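Local coordinates for peptide-binding protein (Photobacterium damsela subsp. piscicida, PDB 6SQX), which cleaves bacterial peptidoglycan as a secreted NlpC/P60 D,L-endopeptidase, probably through the cysteine-peptidase chemistry of its family, at residues Y100-S105 / N117-I122; K92-T97 / L207-T212; H303-Y308 / I412-P417; T235-D240 / I309-G314. One frame throughout, in Å; residues are numbered along the deposited sequence.

Contact 1: residues Y100-S105 / N117-I122; sequences YYKERS and NWVNSI. With EDO (1,2-ethanediol), chain H; EDO (1,2-ethanediol), chain U.
Val119 overlaps the last turn of helix 90-102 with both methyls: CG1 lies 3.7 Å from Lys102 CG, and CG2 sits 3.9 Å from Tyr101 CB and close to that residue's carbonyl. The arrangement is a helix-loop-helix connection, in which the C-terminal end of helix 90-102 meets the N-terminal part of helix 118-126 after an irregular linker. With CG1 anti to the backbone N (chi1 -175°), Val119 straddles the two neighbouring residues. On the exposed side the Lys102 chain runs over Val119 and bends at its last torsion, bringing NZ 2.7 Å from Asn120 OD1 in a hydrogen bond tilted 19° from the amide carbonyl plane. Tyr101 continues inward, where its ring meets Phe160 and touches Leu154. Just beyond the helix end, Arg104 folds back over Tyr100: its NH1 lies 3.4 Å above the Tyr100 ring plane, over the centre, and also donates to Tyr100 O at 2.9 Å. Tyr100 OH, in turn, shares a 2.7 Å hydrogen bond with O1 of an ethanediol.

Contact 2: residues K92-T97 / L207-T212; sequences KLENDT and LGWVPT. With EDO (1,2-ethanediol), chain I.
Glu94 and Trp209 make the close, buried part of this contact, the indole NE1 giving its hydrogen to Glu94 OE1 at 2.8 Å. The bond is bent, with an N-H...O angle of 144°, and reaches the syn side of the carboxylate oxygen 25° out of its plane; carboxylate and indole planes stand 56° apart. A bend at its second torsion folds the Glu94 chain so that OE1 arrives at the indole edge. Met126 and Leu200 touch both side chains, so the buried carboxylate has an N-H partner within largely apolar surroundings. Toward the more accessible side the packing thins to one methyl pair, Leu93 CD1 and Leu207 CD2, 3.8 Å apart. Beside it an ethanediol spans helix and strand, its O1 donating to Thr97 OG1 and its O2 to Leu207 O, each at 2.8 Å. The backbones themselves stay apart, the axes of the short segments approaching to 10.5 Å. Helix 90-102 thus packs on strand 206-211 of the antiparallel beta barrel characteristic of SH3-type domains, here of the SH3b1 type.

Contact 3: residues H303-Y308 / I412-P417; sequences HQINNY and IMFNAP
Ile305 covers the Phe414 ring in a CH-pi contact: CG1 stands 3.9 Å from the ring centroid and only 5° off its normal, almost exactly over the centre. The other branch of the isoleucine adds plain apolar contact, CG2 lying 3.6 Å from Phe414 CD1 and equally near CE1. Both branches can touch the ring because Ile305 holds CG1 beside the backbone N and CG2 anti to it, while Phe414 swings its ring toward the helix with CG anti to its own N (chi1 172°). A second apolar contact comes at the ring edge, where Tyr308 CB lies in plane, 3.9 Å from Phe414 CZ. One helical turn therefore holds the phenyl group from two directions, over a face and at the far rim. Leu327 of helix 326-334 touches both Phe414 and Tyr308, and Met400 of the adjacent strand also packs on Phe414. The contact joins helix 298-308 to strand 408-415 of the six-stranded antiparallel sheet in the NlpC/P60 domain, a fold related to papain. No hydrogen bond crosses between the segments, so helix and sheet cohere here through shape and dispersion, with the aromatic ring as the shared surface.

Contact 4: residues T235-D240 / I309-G314; sequences TVRKQD and IGMPYG
Arg237 lays its guanidinium flat against the Met311 side chain, with Met311 CG 3.5 Å above the guanidinium plane and offset toward its rim. The sulfur lies over the same group, SD being 3.5 Å from Arg237 NH2, while Met311 CB comes 3.9 Å from Arg237 CZ. The two side chains meet at an oblique angle. Arg237 leaves its backbone extended, CG anti to N, and turns at chi3 (70°) to present the flat of its guanidinium; Met311 is likewise extended until it bends at its last torsion. The contact bridges the turn leading into strand 238-240, paired antiparallel with strand 252-254, and the loop between helices 298-308 and 326-334 of the papain-like NlpC/P60 domain. This loop continues to Tyr313, whose OH is hydrogen-bonded to the cysteinesulfonic acid at position 324. Arg237 NH2 also hydrogen-bonds Asn321 OD1, which should restrict rotation of the guanidinium. At the margin, Pro312 CD approaches Arg237 NH1 to 4.3 Å.

Overall arrangement
Contacts 1 and 2 share helix 90-102, and contact 1 is nested within the chain loop closed by contact 2; their centres lie 14 Å apart. Contacts 3 and 4 lie some 27 to 37 Å from these, centre to centre, and interlock, since their segments alternate along the chain and touch through Thr235 with Gln304 and Tyr313 with Ala416. Contact 3 is the fully buried one and wholly apolar. The others are partly buried and mix polar groups with hydrocarbon: a lysine-amide bond at the surface in contact 1, a carboxylate-indole bond inside contact 2, and a guanidinium against a thioether in contact 4. Contact 1 joins two helices, contact 2 one of them to the SH3-type domain; contact 3 lies in the NlpC/P60 fold, and contact 4 ties its loop 309-314 to 235-240.

Contact 1: residues Y100-S105 / N117-I122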
loop_
_atom_site.group_PDB
_atom_site.type_symbol
_atom_site.label_atom_id
_atom_site.label_comp_id
_atom_site.label_asym_id
_atom_site.label_seq_id
_atom_site.Cartn_x
_atom_site.Cartn_y
_atom_site.Cartn_z
ATOM N N TYR A 100 12.650 -5.017 19.341
ATOM C CA TYR A 100 12.630 -6.061 18.324
ATOM C C TYR A 100 13.968 -6.145 17.600
ATOM O O TYR A 100 14.483 -7.243 17.358
ATOM C CB TYR A 100 11.516 -5.772 17.328
ATOM C CG TYR A 100 11.329 -6.857 16.313
ATOM C CD1 TYR A 100 10.460 -7.912 16.541
ATOM C CD2 TYR A 100 12.002 -6.811 15.097
ATOM C CE1 TYR A 100 10.280 -8.913 15.580
ATOM C CE2 TYR A 100 11.841 -7.801 14.146
ATOM C CZ TYR A 100 10.977 -8.846 14.378
ATOM O OH TYR A 100 10.837 -9.820 13.413
ATOM N N TYR A 101 14.547 -4.992 17.237
ATOM C CA TYR A 101 15.806 -5.007 16.495
ATOM C C TYR A 101 17.037 -5.107 17.385
ATOM O O TYR A 101 18.071 -5.623 16.936
ATOM C CB TYR A 101 15.880 -3.804 15.556
ATOM C CG TYR A 101 14.869 -3.987 14.461
ATOM C CD1 TYR A 101 15.073 -4.960 13.481
ATOM C CD2 TYR A 101 13.694 -3.217 14.402
ATOM C CE1 TYR A 101 14.145 -5.165 12.476
ATOM C CE2 TYR A 101 12.745 -3.415 13.378
ATOM C CZ TYR A 101 12.978 -4.405 12.423
ATOM O OH TYR A 101 12.053 -4.622 11.434
ATOM N N LYS A 102 16.947 -4.674 18.650
ATOM C CA LYS A 102 18.064 -4.885 19.561
ATOM C C LYS A 102 18.335 -6.371 19.747
ATOM O O LYS A 102 19.488 -6.779 19.871
ATOM C CB LYS A 102 17.796 -4.225 20.911
ATOM C CG LYS A 102 18.200 -2.758 20.983
ATOM C CD LYS A 102 18.583 -2.377 22.418
ATOM C CE LYS A 102 18.405 -0.882 22.712
ATOM N NZ LYS A 102 19.240 0.021 21.870
ATOM N N GLU A 103 17.287 -7.187 19.703
ATOM C CA GLU A 103 17.337 -8.618 19.966
ATOM C C GLU A 103 17.726 -9.452 18.753
ATOM O O GLU A 103 17.748 -10.684 18.859
ATOM C CB GLU A 103 15.968 -9.092 20.478
ATOM C CG GLU A 103 15.600 -8.548 21.861
ATOM C CD GLU A 103 14.227 -8.988 22.323
ATOM O OE1 GLU A 103 13.492 -9.621 21.526
ATOM O OE2 GLU A 103 13.880 -8.688 23.488
ATOM N N ARG A 104 18.017 -8.836 17.603
ATOM C CA ARG A 104 18.227 -9.597 16.380
ATOM C C ARG A 104 19.530 -9.231 15.691
ATOM O O ARG A 104 20.087 -8.149 15.882
ATOM C CB ARG A 104 17.083 -9.413 15.389
ATOM C CG ARG A 104 15.905 -10.271 15.711
ATOM C CD ARG A 104 14.668 -9.812 14.941
ATOM N NE ARG A 104 13.556 -10.724 15.205
ATOM C CZ ARG A 104 12.852 -10.726 16.334
ATOM N NH1 ARG A 104 13.155 -9.868 17.300
ATOM N NH2 ARG A 104 11.850 -11.588 16.499
ATOM N N SER A 105 20.015 -10.189 14.902
ATOM C CA SER A 105 21.124 -10.022 13.984
ATOM C C SER A 105 20.578 -10.054 12.565
ATOM O O SER A 105 19.606 -10.758 12.263
ATOM C CB SER A 105 22.134 -11.160 14.126
ATOM O OG SER A 105 22.546 -11.305 15.466
ATOM N N ASN A 117 25.790 -3.530 18.191
ATOM C CA ASN A 117 25.182 -2.431 18.925
ATOM C C ASN A 117 24.502 -1.408 18.015
ATOM O O ASN A 117 24.282 -0.270 18.438
ATOM C CB ASN A 117 26.265 -1.732 19.738
ATOM C CG ASN A 117 27.278 -1.030 18.844
ATOM O OD1 ASN A 117 27.391 -1.338 17.641
ATOM N ND2 ASN A 117 28.013 -0.076 19.418
ATOM N N TRP A 118 24.174 -1.775 16.773
ATOM C CA TRP A 118 23.804 -0.753 15.796
ATOM C C TRP A 118 22.499 -0.035 16.138
ATOM O O TRP A 118 22.317 1.111 15.722
ATOM C CB TRP A 118 23.753 -1.343 14.386
ATOM C CG TRP A 118 22.473 -1.985 14.084
ATOM C CD1 TRP A 118 22.029 -3.195 14.548
ATOM C CD2 TRP A 118 21.429 -1.465 13.234
ATOM N NE1 TRP A 118 20.771 -3.459 14.027
ATOM C CE2 TRP A 118 20.382 -2.410 13.232
ATOM C CE3 TRP A 118 21.289 -0.299 12.468
ATOM C CZ2 TRP A 118 19.199 -2.222 12.503
ATOM C CZ3 TRP A 118 20.126 -0.120 11.729
ATOM C CH2 TRP A 118 19.088 -1.067 11.763
ATOM N N VAL A 119 21.601 -0.663 16.904
ATOM C CA VAL A 119 20.363 0.004 17.300
ATOM C C VAL A 119 20.615 1.093 18.340
ATOM O O VAL A 119 19.813 2.031 18.462
ATOM C CB VAL A 119 19.338 -1.047 17.778
ATOM C CG1 VAL A 119 17.990 -0.416 18.098
ATOM C CG2 VAL A 119 19.171 -2.143 16.729
ATOM N N ASN A 120 21.717 1.000 19.092
ATOM C CA ASN A 120 21.927 1.934 20.196
ATOM C C ASN A 120 21.938 3.380 19.711
ATOM O O ASN A 120 21.292 4.248 20.309
ATOM C CB ASN A 120 23.205 1.600 20.966
ATOM C CG ASN A 120 23.062 0.334 21.757
ATOM O OD1 ASN A 120 21.968 -0.239 21.800
ATOM N ND2 ASN A 120 24.141 -0.116 22.389
ATOM N N SER A 121 22.656 3.655 18.619
ATOM C CA SER A 121 22.727 5.027 18.124
ATOM C C SER A 121 21.361 5.502 17.652
ATOM O O SER A 121 21.004 6.674 17.826
ATOM C CB SER A 121 23.760 5.126 17.000
ATOM O OG SER A 121 23.246 4.611 15.782
ATOM N N ILE A 122 20.585 4.601 17.063
ATOM C CA ILE A 122 19.242 4.941 16.616
ATOM C C ILE A 122 18.332 5.229 17.806
ATOM O O ILE A 122 17.577 6.208 17.803
ATOM C CB ILE A 122 18.681 3.833 15.711
ATOM C CG1 ILE A 122 19.533 3.717 14.447
ATOM C CG2 ILE A 122 17.209 4.094 15.368
ATOM C CD1 ILE A 122 19.209 2.512 13.644
HETATM C C1 EDO H . 12.602 -9.525 10.463
HETATM O O1 EDO H . 12.950 -10.092 11.741
HETATM C C2 EDO H . 11.541 -10.380 9.789
HETATM O O2 EDO H . 12.066 -11.720 9.626
HETATM C C1 EDO U . 8.285 -6.540 9.880
HETATM O O1 EDO U . 7.370 -7.203 9.005
HETATM C C2 EDO U . 8.952 -7.547 10.805
HETATM O O2 EDO U . 9.462 -6.839 11.939
#

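Contact 2: residues K92-T97 / L207-T212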
loop_
_atom_site.group_PDB
_atom_site.type_symbol
_atom_site.label_atom_id
_atom_site.label_comp_id
_atom_site.label_asym_id
_atom_site.label_seq_id
_atom_site.Cartn_x
_atom_site.Cartn_y
_atom_site.Cartn_z
ATOM N N LYS A 92 4.433 2.883 23.156
ATOM C CA LYS A 92 4.633 1.434 23.283
ATOM C C LYS A 92 5.148 0.839 21.973
ATOM O O LYS A 92 6.093 0.039 21.969
ATOM C CB LYS A 92 3.332 0.748 23.715
ATOM C CG LYS A 92 3.415 -0.774 23.773
ATOM C CD LYS A 92 2.037 -1.397 24.020
ATOM C CE LYS A 92 2.134 -2.879 24.375
ATOM N NZ LYS A 92 2.925 -3.691 23.402
ATOM N N LEU A 93 4.523 1.212 20.844
ATOM C CA LEU A 93 4.971 0.683 19.550
ATOM C C LEU A 93 6.419 1.064 19.269
ATOM O O LEU A 93 7.179 0.265 18.712
ATOM C CB LEU A 93 4.053 1.163 18.419
ATOM C CG LEU A 93 2.648 0.549 18.299
ATOM C CD1 LEU A 93 1.886 1.116 17.071
ATOM C CD2 LEU A 93 2.656 -0.980 18.234
ATOM N N GLU A 94 6.807 2.297 19.602
ATOM C CA GLU A 94 8.185 2.717 19.388
ATOM C C GLU A 94 9.146 1.899 20.223
ATOM O O GLU A 94 10.170 1.415 19.722
ATOM C CB GLU A 94 8.338 4.203 19.685
ATOM C CG GLU A 94 7.565 5.081 18.684
ATOM C CD GLU A 94 8.047 4.882 17.259
ATOM O OE1 GLU A 94 9.243 5.171 17.008
ATOM O OE2 GLU A 94 7.221 4.438 16.425
ATOM N N ASN A 95 8.826 1.724 21.499
ATOM C CA ASN A 95 9.684 0.911 22.365
ATOM C C ASN A 95 9.732 -0.543 21.905
ATOM O O ASN A 95 10.796 -1.177 21.943
ATOM C CB ASN A 95 9.227 1.004 23.825
ATOM C CG ASN A 95 9.615 2.323 24.469
ATOM O OD1 ASN A 95 10.765 2.760 24.379
ATOM N ND2 ASN A 95 8.662 2.955 25.131
ATOM N N ASP A 96 8.587 -1.087 21.464
ATOM C CA ASP A 96 8.553 -2.444 20.926
ATOM C C ASP A 96 9.456 -2.584 19.707
ATOM O O ASP A 96 10.097 -3.625 19.526
ATOM C CB ASP A 96 7.128 -2.837 20.528
ATOM C CG ASP A 96 6.216 -3.084 21.721
ATOM O OD1 ASP A 96 6.692 -3.120 22.868
ATOM O OD2 ASP A 96 5.013 -3.251 21.483
ATOM N N THR A 97 9.497 -1.559 18.848
ATOM C CA THR A 97 10.308 -1.652 17.633
ATOM C C THR A 97 11.790 -1.645 17.970
ATOM O O THR A 97 12.562 -2.452 17.430
ATOM C CB THR A 97 9.940 -0.501 16.691
ATOM O OG1 THR A 97 8.540 -0.570 16.405
ATOM C CG2 THR A 97 10.726 -0.579 15.380
ATOM N N LEU A 207 2.101 4.642 10.666
ATOM C CA LEU A 207 2.894 5.331 11.674
ATOM C C LEU A 207 4.362 5.066 11.377
ATOM O O LEU A 207 4.752 3.914 11.175
ATOM C CB LEU A 207 2.592 4.754 13.059
ATOM C CG LEU A 207 3.511 5.152 14.226
ATOM C CD1 LEU A 207 3.241 6.648 14.633
ATOM C CD2 LEU A 207 3.268 4.214 15.429
ATOM N N GLY A 208 5.188 6.104 11.371
ATOM C CA GLY A 208 6.613 5.849 11.268
ATOM C C GLY A 208 7.404 7.104 10.953
ATOM O O GLY A 208 6.883 8.204 10.991
ATOM N N TRP A 209 8.697 6.908 10.706
ATOM C CA TRP A 209 9.646 8.005 10.602
ATOM C C TRP A 209 9.928 8.348 9.142
ATOM O O TRP A 209 10.053 7.457 8.279
ATOM C CB TRP A 209 10.974 7.597 11.249
ATOM C CG TRP A 209 10.867 7.292 12.746
ATOM C CD1 TRP A 209 10.476 6.114 13.316
ATOM C CD2 TRP A 209 11.158 8.188 13.825
ATOM N NE1 TRP A 209 10.483 6.230 14.697
ATOM C CE2 TRP A 209 10.924 7.482 15.031
ATOM C CE3 TRP A 209 11.603 9.508 13.888
ATOM C CZ2 TRP A 209 11.120 8.056 16.295
ATOM C CZ3 TRP A 209 11.780 10.088 15.142
ATOM C CH2 TRP A 209 11.562 9.354 16.327
ATOM N N VAL A 210 10.077 9.642 8.870
ATOM C CA VAL A 210 10.399 10.142 7.527
ATOM C C VAL A 210 11.419 11.254 7.687
ATOM O O VAL A 210 11.537 11.848 8.762
ATOM C CB VAL A 210 9.158 10.711 6.811
ATOM C CG1 VAL A 210 8.109 9.608 6.523
ATOM C CG2 VAL A 210 8.583 11.899 7.627
ATOM N N PRO A 211 12.153 11.582 6.633
ATOM C CA PRO A 211 13.059 12.735 6.709
ATOM C C PRO A 211 12.280 13.993 7.051
ATOM O O PRO A 211 11.195 14.240 6.519
ATOM C CB PRO A 211 13.632 12.826 5.289
ATOM C CG PRO A 211 13.497 11.401 4.770
ATOM C CD PRO A 211 12.190 10.931 5.311
ATOM N N THR A 212 12.846 14.792 7.960
ATOM C CA THR A 212 12.178 16.034 8.330
ATOM C C THR A 212 11.933 16.927 7.114
ATOM O O THR A 212 10.898 17.603 7.034
ATOM C CB THR A 212 12.982 16.736 9.410
ATOM O OG1 THR A 212 13.037 15.864 10.551
ATOM C CG2 THR A 212 12.373 18.118 9.794
HETATM C C1 EDO I . 5.833 0.493 14.427
HETATM O O1 EDO I . 7.214 0.285 14.093
HETATM C C2 EDO I . 5.237 1.403 13.366
HETATM O O2 EDO I . 6.229 2.364 13.020
#

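Contact 3: residues H303-Y308 / I412-P417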
loop_
_atom_site.group_PDB
_atom_site.type_symbol
_atom_site.label_atom_id
_atom_site.label_comp_id
_atom_site.label_asym_id
_atom_site.label_seq_id
_atom_site.Cartn_x
_atom_site.Cartn_y
_atom_site.Cartn_z
ATOM N N HIS A 303 -8.016 1.295 -17.092
ATOM C CA HIS A 303 -6.856 2.123 -17.406
ATOM C C HIS A 303 -5.892 2.177 -16.231
ATOM O O HIS A 303 -4.670 2.102 -16.403
ATOM C CB HIS A 303 -7.266 3.551 -17.741
ATOM C CG HIS A 303 -8.090 3.707 -18.982
ATOM N ND1 HIS A 303 -7.766 3.117 -20.188
ATOM C CD2 HIS A 303 -9.202 4.449 -19.207
ATOM C CE1 HIS A 303 -8.665 3.476 -21.098
ATOM N NE2 HIS A 303 -9.546 4.295 -20.531
ATOM N N GLN A 304 -6.427 2.341 -15.018
ATOM C CA GLN A 304 -5.544 2.464 -13.862
ATOM C C GLN A 304 -4.837 1.152 -13.565
ATOM O O GLN A 304 -3.624 1.139 -13.304
ATOM C CB GLN A 304 -6.351 2.933 -12.659
ATOM C CG GLN A 304 -6.835 4.351 -12.851
ATOM C CD GLN A 304 -5.678 5.315 -12.993
ATOM O OE1 GLN A 304 -4.821 5.414 -12.105
ATOM N NE2 GLN A 304 -5.607 5.998 -14.161
ATOM N N ILE A 305 -5.570 0.032 -13.622
ATOM C CA ILE A 305 -4.931 -1.283 -13.491
ATOM C C ILE A 305 -3.798 -1.437 -14.496
ATOM O O ILE A 305 -2.674 -1.825 -14.150
ATOM C CB ILE A 305 -5.977 -2.400 -13.629
ATOM C CG1 ILE A 305 -6.783 -2.509 -12.322
ATOM C CG2 ILE A 305 -5.321 -3.733 -13.980
ATOM C CD1 ILE A 305 -8.014 -3.365 -12.463
ATOM N N ASN A 306 -4.076 -1.092 -15.754
ATOM C CA ASN A 306 -3.060 -1.266 -16.784
ATOM C C ASN A 306 -1.816 -0.432 -16.494
ATOM O O ASN A 306 -0.702 -0.833 -16.864
ATOM C CB ASN A 306 -3.662 -0.896 -18.144
ATOM C CG ASN A 306 -4.515 -2.026 -18.726
ATOM O OD1 ASN A 306 -4.590 -3.117 -18.125
ATOM N ND2 ASN A 306 -5.185 -1.780 -19.874
ATOM N N ASN A 307 -1.984 0.748 -15.884
ATOM C CA ASN A 307 -0.832 1.600 -15.588
ATOM C C ASN A 307 0.084 1.015 -14.511
ATOM O O ASN A 307 1.256 1.428 -14.418
ATOM C CB ASN A 307 -1.263 2.989 -15.124
ATOM C CG ASN A 307 -1.843 3.830 -16.250
ATOM O OD1 ASN A 307 -1.655 3.539 -17.445
ATOM N ND2 ASN A 307 -2.527 4.886 -15.882
ATOM N N TYR A 308 -0.427 0.098 -13.673
ATOM C CA TYR A 308 0.403 -0.506 -12.628
ATOM C C TYR A 308 1.090 -1.790 -13.058
ATOM O O TYR A 308 2.072 -2.195 -12.412
ATOM C CB TYR A 308 -0.420 -0.814 -11.341
ATOM C CG TYR A 308 -0.877 0.440 -10.634
ATOM C CD1 TYR A 308 0.050 1.262 -9.975
ATOM C CD2 TYR A 308 -2.239 0.787 -10.599
ATOM C CE1 TYR A 308 -0.361 2.431 -9.349
ATOM C CE2 TYR A 308 -2.666 1.973 -9.969
ATOM C CZ TYR A 308 -1.726 2.770 -9.347
ATOM O OH TYR A 308 -2.124 3.943 -8.734
ATOM N N ILE A 412 -9.395 -15.116 -11.547
ATOM C CA ILE A 412 -8.237 -14.233 -11.726
ATOM C C ILE A 412 -8.257 -13.074 -10.730
ATOM O O ILE A 412 -9.297 -12.730 -10.152
ATOM C CB ILE A 412 -8.129 -13.679 -13.169
ATOM C CG1 ILE A 412 -9.417 -12.904 -13.500
ATOM C CG2 ILE A 412 -7.945 -14.820 -14.190
ATOM C CD1 ILE A 412 -9.277 -11.932 -14.629
ATOM N N MET A 413 -7.081 -12.471 -10.534
ATOM C CA MET A 413 -6.981 -11.328 -9.636
ATOM C C MET A 413 -5.892 -10.367 -10.106
ATOM O O MET A 413 -4.898 -10.761 -10.729
ATOM C CB MET A 413 -6.704 -11.790 -8.181
ATOM C CG MET A 413 -5.433 -12.704 -8.107
ATOM S SD MET A 413 -5.022 -12.984 -6.362
ATOM C CE MET A 413 -3.680 -14.143 -6.508
ATOM N N PHE A 414 -6.073 -9.100 -9.756
ATOM C CA PHE A 414 -5.054 -8.069 -9.938
ATOM C C PHE A 414 -4.243 -8.034 -8.650
ATOM O O PHE A 414 -4.835 -7.921 -7.554
ATOM C CB PHE A 414 -5.754 -6.729 -10.155
ATOM C CG PHE A 414 -4.836 -5.546 -10.166
ATOM C CD1 PHE A 414 -3.870 -5.395 -11.160
ATOM C CD2 PHE A 414 -5.008 -4.511 -9.249
ATOM C CE1 PHE A 414 -3.052 -4.249 -11.196
ATOM C CE2 PHE A 414 -4.207 -3.376 -9.292
ATOM C CZ PHE A 414 -3.233 -3.234 -10.276
ATOM N N ASN A 415 -2.920 -8.189 -8.724
ATOM C CA ASN A 415 -2.165 -8.299 -7.480
ATOM C C ASN A 415 -0.684 -8.033 -7.711
ATOM O O ASN A 415 -0.213 -8.016 -8.856
ATOM C CB ASN A 415 -2.446 -9.660 -6.786
ATOM C CG ASN A 415 -1.839 -10.892 -7.508
ATOM O OD1 ASN A 415 -1.145 -11.708 -6.900
ATOM N ND2 ASN A 415 -2.138 -11.050 -8.790
ATOM N N ALA A 416 0.050 -7.815 -6.617
ATOM C CA ALA A 416 1.497 -7.650 -6.620
ATOM C C ALA A 416 2.062 -8.779 -5.771
ATOM O O ALA A 416 2.109 -8.669 -4.541
ATOM C CB ALA A 416 1.924 -6.289 -6.048
ATOM N N PRO A 417 2.465 -9.890 -6.376
ATOM C CA PRO A 417 3.059 -10.991 -5.615
ATOM C C PRO A 417 4.571 -10.989 -5.736
ATOM O O PRO A 417 5.095 -10.617 -6.799
ATOM C CB PRO A 417 2.496 -12.220 -6.323
ATOM C CG PRO A 417 2.420 -11.799 -7.796
ATOM C CD PRO A 417 2.127 -10.268 -7.762
#

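Contact 4: residues T235-D240 / I309-G314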
loop_
_atom_site.group_PDB
_atom_site.type_symbol
_atom_site.label_atom_id
_atom_site.label_comp_id
_atom_site.label_asym_id
_atom_site.label_seq_id
_atom_site.Cartn_x
_atom_site.Cartn_y
_atom_site.Cartn_z
ATOM N N THR A 235 -3.231 10.647 -13.614
ATOM C CA THR A 235 -3.800 9.565 -14.416
ATOM C C THR A 235 -2.760 8.577 -14.932
ATOM O O THR A 235 -3.139 7.632 -15.640
ATOM C CB THR A 235 -4.630 10.121 -15.575
ATOM O OG1 THR A 235 -3.790 10.973 -16.343
ATOM C CG2 THR A 235 -5.808 10.942 -15.026
ATOM N N VAL A 236 -1.473 8.762 -14.598
ATOM C CA VAL A 236 -0.402 7.818 -14.909
ATOM C C VAL A 236 0.422 7.615 -13.638
ATOM O O VAL A 236 0.322 8.395 -12.680
ATOM C CB VAL A 236 0.510 8.317 -16.060
ATOM C CG1 VAL A 236 -0.287 8.487 -17.387
ATOM C CG2 VAL A 236 1.243 9.625 -15.677
ATOM N N ARG A 237 1.238 6.551 -13.620
ATOM C CA ARG A 237 1.900 6.181 -12.365
ATOM C C ARG A 237 2.912 7.242 -11.938
ATOM O O ARG A 237 2.922 7.677 -10.780
ATOM C CB ARG A 237 2.525 4.779 -12.425
ATOM C CG ARG A 237 3.135 4.386 -11.060
ATOM C CD ARG A 237 3.425 2.916 -10.912
ATOM N NE ARG A 237 4.526 2.408 -11.732
ATOM C CZ ARG A 237 5.766 2.147 -11.292
ATOM N NH1 ARG A 237 6.662 1.595 -12.112
ATOM N NH2 ARG A 237 6.145 2.427 -10.052
ATOM N N LYS A 238 3.822 7.634 -12.836
ATOM C CA LYS A 238 4.857 8.611 -12.515
ATOM C C LYS A 238 4.950 9.643 -13.618
ATOM O O LYS A 238 4.833 9.298 -14.792
ATOM C CB LYS A 238 6.242 7.977 -12.437
ATOM C CG LYS A 238 6.417 7.022 -11.194
ATOM C CD LYS A 238 7.733 6.341 -11.276
ATOM C CE LYS A 238 7.903 5.306 -10.199
ATOM N NZ LYS A 238 8.371 5.921 -8.903
ATOM N N GLN A 239 5.204 10.896 -13.246
ATOM C CA GLN A 239 5.486 11.903 -14.260
ATOM C C GLN A 239 6.370 12.969 -13.622
ATOM O O GLN A 239 6.402 13.119 -12.399
ATOM C CB GLN A 239 4.195 12.479 -14.826
ATOM C CG GLN A 239 3.413 13.234 -13.836
ATOM C CD GLN A 239 1.982 13.468 -14.386
ATOM O OE1 GLN A 239 1.786 14.258 -15.308
ATOM N NE2 GLN A 239 0.990 12.763 -13.835
ATOM N N ASP A 240 7.122 13.697 -14.457
ATOM C CA ASP A 240 8.055 14.711 -13.971
ATOM C C ASP A 240 7.379 16.079 -13.891
ATOM O O ASP A 240 6.711 16.508 -14.841
ATOM C CB ASP A 240 9.220 14.802 -14.952
ATOM C CG ASP A 240 9.981 13.507 -15.036
ATOM O OD1 ASP A 240 10.198 12.904 -13.969
ATOM O OD2 ASP A 240 10.352 13.046 -16.165
ATOM N N ILE A 309 0.569 -2.451 -14.101
ATOM C CA ILE A 309 1.127 -3.732 -14.503
ATOM C C ILE A 309 2.587 -3.553 -14.860
ATOM O O ILE A 309 2.957 -2.613 -15.581
ATOM C CB ILE A 309 0.330 -4.332 -15.665
ATOM C CG1 ILE A 309 -1.112 -4.701 -15.216
ATOM C CG2 ILE A 309 1.096 -5.517 -16.282
ATOM C CD1 ILE A 309 -2.055 -5.198 -16.347
ATOM N N GLY A 310 3.420 -4.442 -14.351
ATOM C CA GLY A 310 4.846 -4.380 -14.547
ATOM C C GLY A 310 5.609 -3.589 -13.491
ATOM O O GLY A 310 6.860 -3.626 -13.493
ATOM N N MET A 311 4.915 -2.881 -12.566
ATOM C CA MET A 311 5.639 -2.230 -11.482
ATOM C C MET A 311 6.334 -3.279 -10.616
ATOM O O MET A 311 5.695 -4.267 -10.231
ATOM C CB MET A 311 4.611 -1.500 -10.640
ATOM C CG MET A 311 5.217 -0.905 -9.375
ATOM S SD MET A 311 4.096 0.164 -8.412
ATOM C CE MET A 311 2.688 -0.931 -8.125
ATOM N N PRO A 312 7.624 -3.149 -10.344
ATOM C CA PRO A 312 8.289 -4.141 -9.486
ATOM C C PRO A 312 7.600 -4.239 -8.129
ATOM O O PRO A 312 7.029 -3.269 -7.616
ATOM C CB PRO A 312 9.719 -3.590 -9.325
ATOM C CG PRO A 312 9.903 -2.644 -10.490
ATOM C CD PRO A 312 8.538 -2.075 -10.787
ATOM N N TYR A 313 7.681 -5.438 -7.543
ATOM C CA TYR A 313 7.221 -5.649 -6.162
ATOM C C TYR A 313 8.186 -4.964 -5.203
ATOM O O TYR A 313 9.377 -5.299 -5.147
ATOM C CB TYR A 313 7.204 -7.150 -5.879
ATOM C CG TYR A 313 6.711 -7.479 -4.468
ATOM C CD1 TYR A 313 7.593 -7.455 -3.367
ATOM C CD2 TYR A 313 5.359 -7.760 -4.248
ATOM C CE1 TYR A 313 7.139 -7.741 -2.088
ATOM C CE2 TYR A 313 4.897 -8.036 -2.966
ATOM C CZ TYR A 313 5.790 -8.009 -1.919
ATOM O OH TYR A 313 5.340 -8.295 -0.605
ATOM N N GLY A 314 7.648 -4.032 -4.399
ATOM C CA GLY A 314 8.448 -3.377 -3.374
ATOM C C GLY A 314 7.880 -3.640 -1.984
ATOM O O GLY A 314 6.850 -3.045 -1.635
#